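Local coordinates for protein thiosulfate reductase (Thermus thermophilus, PDB 2VPZ) that probably works as a molybdenum- and [4Fe-4S]-dependent oxidoreductase that reduces thiosulfate or polysulfide, binding two molybdopterin guanosine dinucleotides, at residues E487-F492 with E542-R547; V667-Q672 with V739-A744. One frame throughout, in Å; residues are numbered along the deposited sequence.

Overall arrangement
A large molybdoenzyme shows how one chain uses two different kinds of contact, on opposite sides of its centre, around a central cofactor set. Interaction 1 packs the loop 487-492 on helix 540-551, and the same loop carries R488 to the guanine of one molybdopterin guanosine dinucleotide; the side chain of D490 is about 12 Å from the iron-sulfur cluster. Interaction 2 is a strand pairing in the sheet of the C-terminal part of the chain, where the side chain of N671 is about 12 Å from a bound dinucleotide. The two do not touch: their centres are 50 Å apart and their nearest atoms about 32 Å.

Interaction 1. Residues E487-F492 with E542-R547; sequences ERYDDF and EYLETR. With MGD (2-amino-5,6-dimercapto-7-methyl-3,7,8a,9-tetrahydro-8-oxa-1,3,9,10-tetraaza-anthracen-4-one guanosine dinucleotide), chain H.
D491 meets the helix through its carboxylate, its side chain running across those of R547 and Y543. NH1 of R547 reaches D491 OD1 on the syn side at 2.8 Å, in a bent salt bridge; the oxygen lies near the guanidinium plane, although the two flat groups are turned 69° apart. The Y543 ring stands almost perpendicular to the carboxylate (88°) and presents its edge, CE2 lying 3.5 Å from D491 OD1, while Y543 OH is 3.1 Å from D491 OD2. The chi1 of D491, -174°, swings CG away from its own N and brings the carboxylate up to both residues. A water bridges R547 NH1 to the F492 carbonyl, while R547 NE is bound by the E372 carbonyl. This is a loop-on-helix packing between 487-492 and helix 540-551, and L544 supplies its apolar part by splitting its two methyls: CD2 packs obliquely against F492 CE1 at 3.4 Å, and CD1 approaches Y489 CD2 at 3.7 Å. The Y489 hydroxyl is hydrogen-bonded to K559 NZ. R488 turns its guanidinium edge to the cofactor's guanine, NH2 being modelled 2.3 Å from O6, too short to be trusted; NH2 also bonds the A483 carbonyl.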
loop_
_atom_site.group_PDB
_atom_site.type_symbol
_atom_site.label_atom_id
_atom_site.label_comp_id
_atom_site.label_asym_id
_atom_site.label_seq_id
_atom_site.Cartn_x
_atom_site.Cartn_y
_atom_site.Cartn_z
ATOM N N GLU A 487 0.628 -23.064 -43.722
ATOM C CA GLU A 487 0.803 -24.130 -44.747
ATOM C C GLU A 487 0.955 -23.517 -46.154
ATOM O O GLU A 487 0.843 -24.224 -47.169
ATOM C CB GLU A 487 -0.470 -25.046 -44.797
ATOM C CG GLU A 487 -1.203 -25.430 -43.466
ATOM C CD GLU A 487 -2.611 -26.059 -43.673
ATOM O OE1 GLU A 487 -3.531 -25.326 -44.100
ATOM O OE2 GLU A 487 -2.786 -27.279 -43.412
ATOM N N ARG A 488 1.308 -22.242 -46.202
ATOM C CA ARG A 488 1.311 -21.452 -47.446
ATOM C C ARG A 488 2.476 -20.442 -47.709
ATOM O O ARG A 488 3.085 -19.953 -46.766
ATOM C CB ARG A 488 -0.073 -20.703 -47.396
ATOM C CG ARG A 488 -0.366 -19.564 -48.374
ATOM C CD ARG A 488 -0.963 -18.264 -47.713
ATOM N NE ARG A 488 -2.302 -18.411 -47.113
ATOM C CZ ARG A 488 -3.044 -17.427 -46.603
ATOM N NH1 ARG A 488 -2.617 -16.183 -46.601
ATOM N NH2 ARG A 488 -4.231 -17.711 -46.077
ATOM N N TYR A 489 2.804 -20.187 -48.980
ATOM C CA TYR A 489 3.802 -19.143 -49.366
ATOM C C TYR A 489 2.881 -17.991 -49.826
ATOM O O TYR A 489 1.782 -18.242 -50.324
ATOM C CB TYR A 489 4.661 -19.458 -50.613
ATOM C CG TYR A 489 6.049 -20.066 -50.432
ATOM C CD1 TYR A 489 6.297 -21.375 -50.856
ATOM C CD2 TYR A 489 7.119 -19.339 -49.871
ATOM C CE1 TYR A 489 7.560 -21.965 -50.736
ATOM C CE2 TYR A 489 8.405 -19.922 -49.736
ATOM C CZ TYR A 489 8.618 -21.242 -50.175
ATOM O OH TYR A 489 9.860 -21.833 -50.067
ATOM N N ASP A 490 3.306 -16.749 -49.657
ATOM C CA ASP A 490 2.545 -15.592 -50.159
ATOM C C ASP A 490 3.552 -14.606 -50.798
ATOM O O ASP A 490 4.744 -14.648 -50.481
ATOM C CB ASP A 490 1.752 -14.848 -49.051
ATOM C CG ASP A 490 0.316 -15.394 -48.843
ATOM O OD1 ASP A 490 -0.433 -15.478 -49.837
ATOM O OD2 ASP A 490 -0.049 -15.725 -47.694
ATOM N N ASP A 491 3.074 -13.772 -51.729
ATOM C CA ASP A 491 3.903 -12.728 -52.374
ATOM C C ASP A 491 4.370 -11.864 -51.148
ATOM O O ASP A 491 3.677 -11.824 -50.121
ATOM C CB ASP A 491 3.014 -11.904 -53.364
ATOM C CG ASP A 491 3.823 -10.862 -54.218
ATOM O OD1 ASP A 491 5.056 -10.746 -54.056
ATOM O OD2 ASP A 491 3.185 -10.164 -55.054
ATOM N N PHE A 492 5.524 -11.219 -51.256
ATOM C CA PHE A 492 6.099 -10.398 -50.180
ATOM C C PHE A 492 5.215 -9.313 -49.599
ATOM O O PHE A 492 4.296 -8.810 -50.253
ATOM C CB PHE A 492 7.436 -9.750 -50.588
ATOM C CG PHE A 492 8.477 -10.693 -51.130
ATOM C CD1 PHE A 492 8.397 -11.133 -52.457
ATOM C CD2 PHE A 492 9.524 -11.138 -50.331
ATOM C CE1 PHE A 492 9.339 -12.020 -52.987
ATOM C CE2 PHE A 492 10.487 -12.034 -50.843
ATOM C CZ PHE A 492 10.382 -12.482 -52.178
ATOM N N GLU A 542 9.338 -19.534 -58.205
ATOM C CA GLU A 542 9.867 -19.064 -59.497
ATOM C C GLU A 542 9.696 -17.525 -59.507
ATOM O O GLU A 542 10.619 -16.739 -59.825
ATOM C CB GLU A 542 9.049 -19.685 -60.635
ATOM C CG GLU A 542 9.816 -20.362 -61.760
ATOM C CD GLU A 542 9.090 -20.213 -63.101
ATOM O OE1 GLU A 542 9.355 -19.212 -63.802
ATOM O OE2 GLU A 542 8.227 -21.069 -63.404
ATOM N N TYR A 543 8.485 -17.138 -59.119
ATOM C CA TYR A 543 7.981 -15.779 -58.980
ATOM C C TYR A 543 8.806 -14.986 -57.911
ATOM O O TYR A 543 9.218 -13.842 -58.161
ATOM C CB TYR A 543 6.489 -15.832 -58.579
ATOM C CG TYR A 543 5.780 -14.486 -58.407
ATOM C CD1 TYR A 543 5.087 -13.892 -59.472
ATOM C CD2 TYR A 543 5.838 -13.790 -57.191
ATOM C CE1 TYR A 543 4.475 -12.630 -59.332
ATOM C CE2 TYR A 543 5.234 -12.529 -57.030
ATOM C CZ TYR A 543 4.555 -11.950 -58.104
ATOM O OH TYR A 543 3.968 -10.708 -57.955
ATOM N N LEU A 544 9.046 -15.606 -56.754
ATOM C CA LEU A 544 9.790 -15.016 -55.643
ATOM C C LEU A 544 11.315 -14.869 -55.964
ATOM O O LEU A 544 11.959 -13.930 -55.484
ATOM C CB LEU A 544 9.512 -15.806 -54.316
ATOM C CG LEU A 544 8.049 -16.086 -53.852
ATOM C CD1 LEU A 544 7.987 -17.148 -52.726
ATOM C CD2 LEU A 544 7.353 -14.780 -53.398
ATOM N N GLU A 545 11.876 -15.760 -56.786
ATOM C CA GLU A 545 13.311 -15.685 -57.182
ATOM C C GLU A 545 13.617 -14.452 -58.090
ATOM O O GLU A 545 14.701 -13.886 -57.996
ATOM C CB GLU A 545 13.809 -16.986 -57.866
ATOM C CG GLU A 545 13.767 -18.292 -57.017
ATOM C CD GLU A 545 15.075 -18.631 -56.273
ATOM O OE1 GLU A 545 15.793 -17.700 -55.859
ATOM O OE2 GLU A 545 15.354 -19.853 -56.089
ATOM N N THR A 546 12.662 -14.058 -58.939
ATOM C CA THR A 546 12.784 -12.911 -59.850
ATOM C C THR A 546 12.928 -11.540 -59.112
ATOM O O THR A 546 13.843 -10.743 -59.427
ATOM C CB THR A 546 11.554 -12.913 -60.875
ATOM O OG1 THR A 546 11.782 -13.876 -61.900
ATOM C CG2 THR A 546 11.306 -11.523 -61.460
ATOM N N ARG A 547 12.086 -11.279 -58.105
ATOM C CA ARG A 547 12.129 -10.056 -57.282
ATOM C C ARG A 547 13.398 -10.059 -56.353
ATOM O O ARG A 547 13.971 -8.994 -56.046
ATOM C CB ARG A 547 10.800 -9.917 -56.466
ATOM C CG ARG A 547 9.507 -10.457 -57.197
ATOM C CD ARG A 547 8.152 -9.933 -56.605
ATOM N NE ARG A 547 8.046 -8.474 -56.527
ATOM C CZ ARG A 547 7.269 -7.782 -55.703
ATOM N NH1 ARG A 547 6.491 -8.414 -54.845
ATOM N NH2 ARG A 547 7.281 -6.444 -55.699
HETATM P PB MGD H . -13.461 -10.948 -40.250
HETATM O O1B MGD H . -14.718 -10.969 -39.435
HETATM O O2B MGD H . -12.178 -11.419 -39.638
HETATM O O3B MGD H . -13.456 -9.463 -40.884
HETATM O O3A MGD H . -13.541 -7.185 -41.928
HETATM P PA MGD H . -13.163 -8.695 -42.280
HETATM O O1A MGD H . -11.690 -8.988 -42.516
HETATM O O2A MGD H . -14.182 -9.142 -43.268
HETATM O "O5'" MGD H . -13.650 -11.843 -41.523
HETATM C "C5'" MGD H . -12.580 -12.613 -42.071
HETATM C "C4'" MGD H . -13.228 -13.672 -42.962
HETATM O "O4'" MGD H . -12.085 -14.200 -43.626
HETATM C "C3'" MGD H . -13.868 -14.830 -42.242
HETATM O "O3'" MGD H . -14.824 -15.377 -43.159
HETATM C "C2'" MGD H . -12.672 -15.773 -42.037
HETATM O "O2'" MGD H . -13.181 -17.070 -41.864
HETATM C "C1'" MGD H . -11.881 -15.618 -43.338
HETATM N N9 MGD H . -10.407 -15.951 -43.348
HETATM C C8 MGD H . -9.545 -15.774 -42.345
HETATM N N7 MGD H . -8.276 -16.126 -42.657
HETATM C C5 MGD H . -8.278 -16.512 -43.952
HETATM C C6 MGD H . -7.256 -16.975 -44.993
HETATM O O6 MGD H . -6.017 -17.150 -44.715
HETATM N N1 MGD H . -7.755 -17.234 -46.246
HETATM C C2 MGD H . -9.072 -17.101 -46.597
HETATM N N2 MGD H . -9.548 -17.370 -47.852
HETATM N N3 MGD H . -9.972 -16.672 -45.702
HETATM C C4 MGD H . -9.693 -16.381 -44.388
HETATM C C10 MGD H . -12.573 -6.255 -41.354
HETATM C C11 MGD H . -13.173 -4.891 -41.417
HETATM O O11 MGD H . -14.522 -5.040 -40.973
HETATM C C12 MGD H . -12.486 -3.802 -40.679
HETATM S S12 MGD H . -10.801 -3.526 -40.827
HETATM C C13 MGD H . -13.151 -2.930 -39.920
HETATM S S13 MGD H . -12.491 -1.704 -39.011
HETATM C C14 MGD H . -14.570 -2.848 -39.765
HETATM N N15 MGD H . -14.917 -3.193 -38.357
HETATM C C16 MGD H . -16.264 -3.366 -38.146
HETATM C C17 MGD H . -16.992 -3.162 -36.891
HETATM O O17 MGD H . -16.376 -2.836 -35.833
HETATM N N18 MGD H . -18.318 -3.316 -36.903
HETATM C C19 MGD H . -19.015 -3.655 -38.004
HETATM N N19 MGD H . -20.365 -3.873 -37.969
HETATM N N20 MGD H . -18.398 -3.820 -39.176
HETATM C C21 MGD H . -17.080 -3.724 -39.320
HETATM N N22 MGD H . -16.507 -3.969 -40.504
HETATM C C23 MGD H . -15.135 -3.756 -40.815
HETATM O O HOH W 1 4.912 -7.153 -52.864
#

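Interaction 2. Residues V667-Q672 with V739-A744; sequences VMLVNQ and VRLEKA
Four backbone hydrogen bonds join M668 to E742 and V670 to R740, each residue giving its N-H and taking one at its carbonyl. They are nearly straight: M668 N to E742 O, for instance, is 2.9 Å at 170°. CA-H...O contacts accompany them, as where V739 CA lies 3.3 Å from V670 O. Apolar contacts follow on the face of L669, V739 and L741. L669 and L741 run alongside one another, CD2 against CD2 at 3.8 Å, and V739 CG2 sits 3.6 Å from L669 CB. The strands are antiparallel neighbours inside a mixed sheet, consistent with the double-psi beta-barrel clan of this dinucleotide-binding domain family; 676-683 flanks 666-671, and V693 and I695 of strand 692-696 pack on this face. On the face of M668, V670, R740 and E742, R740 lays one side of its guanidinium over V670 CB, and its NH1 comes within 3.5 Å of V670 CG1. R740 NH2 also forms a long, weak ion pair with E742 OE2 (3.8 Å). With an alanine here the guanidinium is gone, which would probably leave a gap over V670 and E742 OE2 without that distant mate. E742 OE1 is held by a salt bridge to K676.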
loop_
_atom_site.group_PDB
_atom_site.type_symbol
_atom_site.label_atom_id
_atom_site.label_comp_id
_atom_site.label_asym_id
_atom_site.label_seq_id
_atom_site.Cartn_x
_atom_site.Cartn_y
_atom_site.Cartn_z
ATOM N N VAL A 667 -30.148 -10.113 -21.579
ATOM C CA VAL A 667 -31.054 -9.149 -22.203
ATOM C C VAL A 667 -31.036 -9.308 -23.732
ATOM O O VAL A 667 -30.068 -9.850 -24.282
ATOM C CB VAL A 667 -30.496 -7.707 -21.828
ATOM C CG1 VAL A 667 -30.384 -6.851 -23.085
ATOM C CG2 VAL A 667 -31.356 -7.022 -20.748
ATOM N N MET A 668 -32.118 -8.909 -24.402
ATOM C CA MET A 668 -32.116 -8.875 -25.888
ATOM C C MET A 668 -31.913 -7.388 -26.232
ATOM O O MET A 668 -32.417 -6.511 -25.517
ATOM C CB MET A 668 -33.463 -9.274 -26.537
ATOM C CG MET A 668 -33.985 -10.677 -26.308
ATOM S SD MET A 668 -32.910 -11.979 -27.042
ATOM C CE MET A 668 -33.000 -11.594 -28.822
ATOM N N LEU A 669 -31.171 -7.117 -27.305
ATOM C CA LEU A 669 -31.003 -5.732 -27.792
ATOM C C LEU A 669 -31.956 -5.588 -29.026
ATOM O O LEU A 669 -31.924 -6.390 -29.959
ATOM C CB LEU A 669 -29.529 -5.440 -28.224
ATOM C CG LEU A 669 -28.505 -5.566 -27.087
ATOM C CD1 LEU A 669 -27.083 -5.494 -27.647
ATOM C CD2 LEU A 669 -28.721 -4.485 -25.992
ATOM N N VAL A 670 -32.830 -4.586 -28.972
ATOM C CA VAL A 670 -33.765 -4.349 -30.073
ATOM C C VAL A 670 -33.448 -2.946 -30.671
ATOM O O VAL A 670 -33.327 -1.969 -29.922
ATOM C CB VAL A 670 -35.274 -4.425 -29.559
ATOM C CG1 VAL A 670 -36.236 -4.574 -30.757
ATOM C CG2 VAL A 670 -35.437 -5.631 -28.578
ATOM N N ASN A 671 -33.257 -2.841 -31.983
ATOM C CA ASN A 671 -32.941 -1.530 -32.559
ATOM C C ASN A 671 -34.193 -0.732 -32.979
ATOM O O ASN A 671 -35.310 -1.247 -32.894
ATOM C CB ASN A 671 -31.877 -1.596 -33.712
ATOM C CG ASN A 671 -32.386 -2.274 -34.999
ATOM O OD1 ASN A 671 -31.625 -2.398 -35.981
ATOM N ND2 ASN A 671 -33.642 -2.697 -35.007
ATOM N N GLN A 672 -34.003 0.519 -33.385
ATOM C CA GLN A 672 -35.096 1.398 -33.783
ATOM C C GLN A 672 -35.987 0.756 -34.884
ATOM O O GLN A 672 -37.164 1.121 -35.021
ATOM C CB GLN A 672 -34.548 2.790 -34.206
ATOM C CG GLN A 672 -33.796 2.860 -35.564
ATOM C CD GLN A 672 -32.382 2.275 -35.547
ATOM O OE1 GLN A 672 -31.952 1.617 -36.511
ATOM N NE2 GLN A 672 -31.631 2.528 -34.469
ATOM N N VAL A 739 -30.422 1.484 -29.809
ATOM C CA VAL A 739 -30.849 0.195 -29.315
ATOM C C VAL A 739 -31.486 0.303 -27.909
ATOM O O VAL A 739 -31.126 1.209 -27.144
ATOM C CB VAL A 739 -29.584 -0.727 -29.284
ATOM C CG1 VAL A 739 -28.884 -0.623 -27.929
ATOM C CG2 VAL A 739 -29.939 -2.140 -29.666
ATOM N N ARG A 740 -32.460 -0.560 -27.592
ATOM C CA ARG A 740 -33.075 -0.592 -26.257
ATOM C C ARG A 740 -32.972 -2.028 -25.690
ATOM O O ARG A 740 -32.854 -2.992 -26.455
ATOM C CB ARG A 740 -34.516 -0.114 -26.282
ATOM C CG ARG A 740 -35.385 -1.085 -26.952
ATOM C CD ARG A 740 -36.716 -0.529 -27.275
ATOM N NE ARG A 740 -37.622 -1.630 -27.116
ATOM C CZ ARG A 740 -38.177 -2.278 -28.111
ATOM N NH1 ARG A 740 -37.914 -1.891 -29.339
ATOM N NH2 ARG A 740 -38.953 -3.340 -27.884
ATOM N N LEU A 741 -32.994 -2.170 -24.364
ATOM C CA LEU A 741 -32.833 -3.471 -23.710
ATOM C C LEU A 741 -34.123 -4.072 -23.121
ATOM O O LEU A 741 -34.862 -3.402 -22.401
ATOM C CB LEU A 741 -31.719 -3.417 -22.637
ATOM C CG LEU A 741 -30.620 -2.366 -22.379
ATOM C CD1 LEU A 741 -29.598 -3.114 -21.510
ATOM C CD2 LEU A 741 -29.915 -1.751 -23.621
ATOM N N GLU A 742 -34.351 -5.349 -23.417
ATOM C CA GLU A 742 -35.533 -6.112 -23.019
ATOM C C GLU A 742 -35.076 -7.344 -22.210
ATOM O O GLU A 742 -34.289 -8.141 -22.715
ATOM C CB GLU A 742 -36.257 -6.522 -24.310
ATOM C CG GLU A 742 -37.584 -7.281 -24.223
ATOM C CD GLU A 742 -38.164 -7.609 -25.617
ATOM O OE1 GLU A 742 -37.910 -8.729 -26.128
ATOM O OE2 GLU A 742 -38.852 -6.722 -26.190
ATOM N N LYS A 743 -35.540 -7.485 -20.967
ATOM C CA LYS A 743 -35.175 -8.620 -20.095
ATOM C C LYS A 743 -35.363 -9.987 -20.805
ATOM O O LYS A 743 -36.400 -10.250 -21.418
ATOM C CB LYS A 743 -35.990 -8.584 -18.787
ATOM C CG LYS A 743 -35.183 -8.662 -17.463
ATOM C CD LYS A 743 -34.159 -9.819 -17.387
ATOM C CE LYS A 743 -33.981 -10.360 -15.942
ATOM N NZ LYS A 743 -34.651 -9.552 -14.843
ATOM N N ALA A 744 -34.362 -10.857 -20.708
ATOM C CA ALA A 744 -34.388 -12.166 -21.358
ATOM C C ALA A 744 -33.897 -13.260 -20.399
ATOM O O ALA A 744 -33.386 -12.938 -19.334
ATOM C CB ALA A 744 -33.493 -12.125 -22.633
#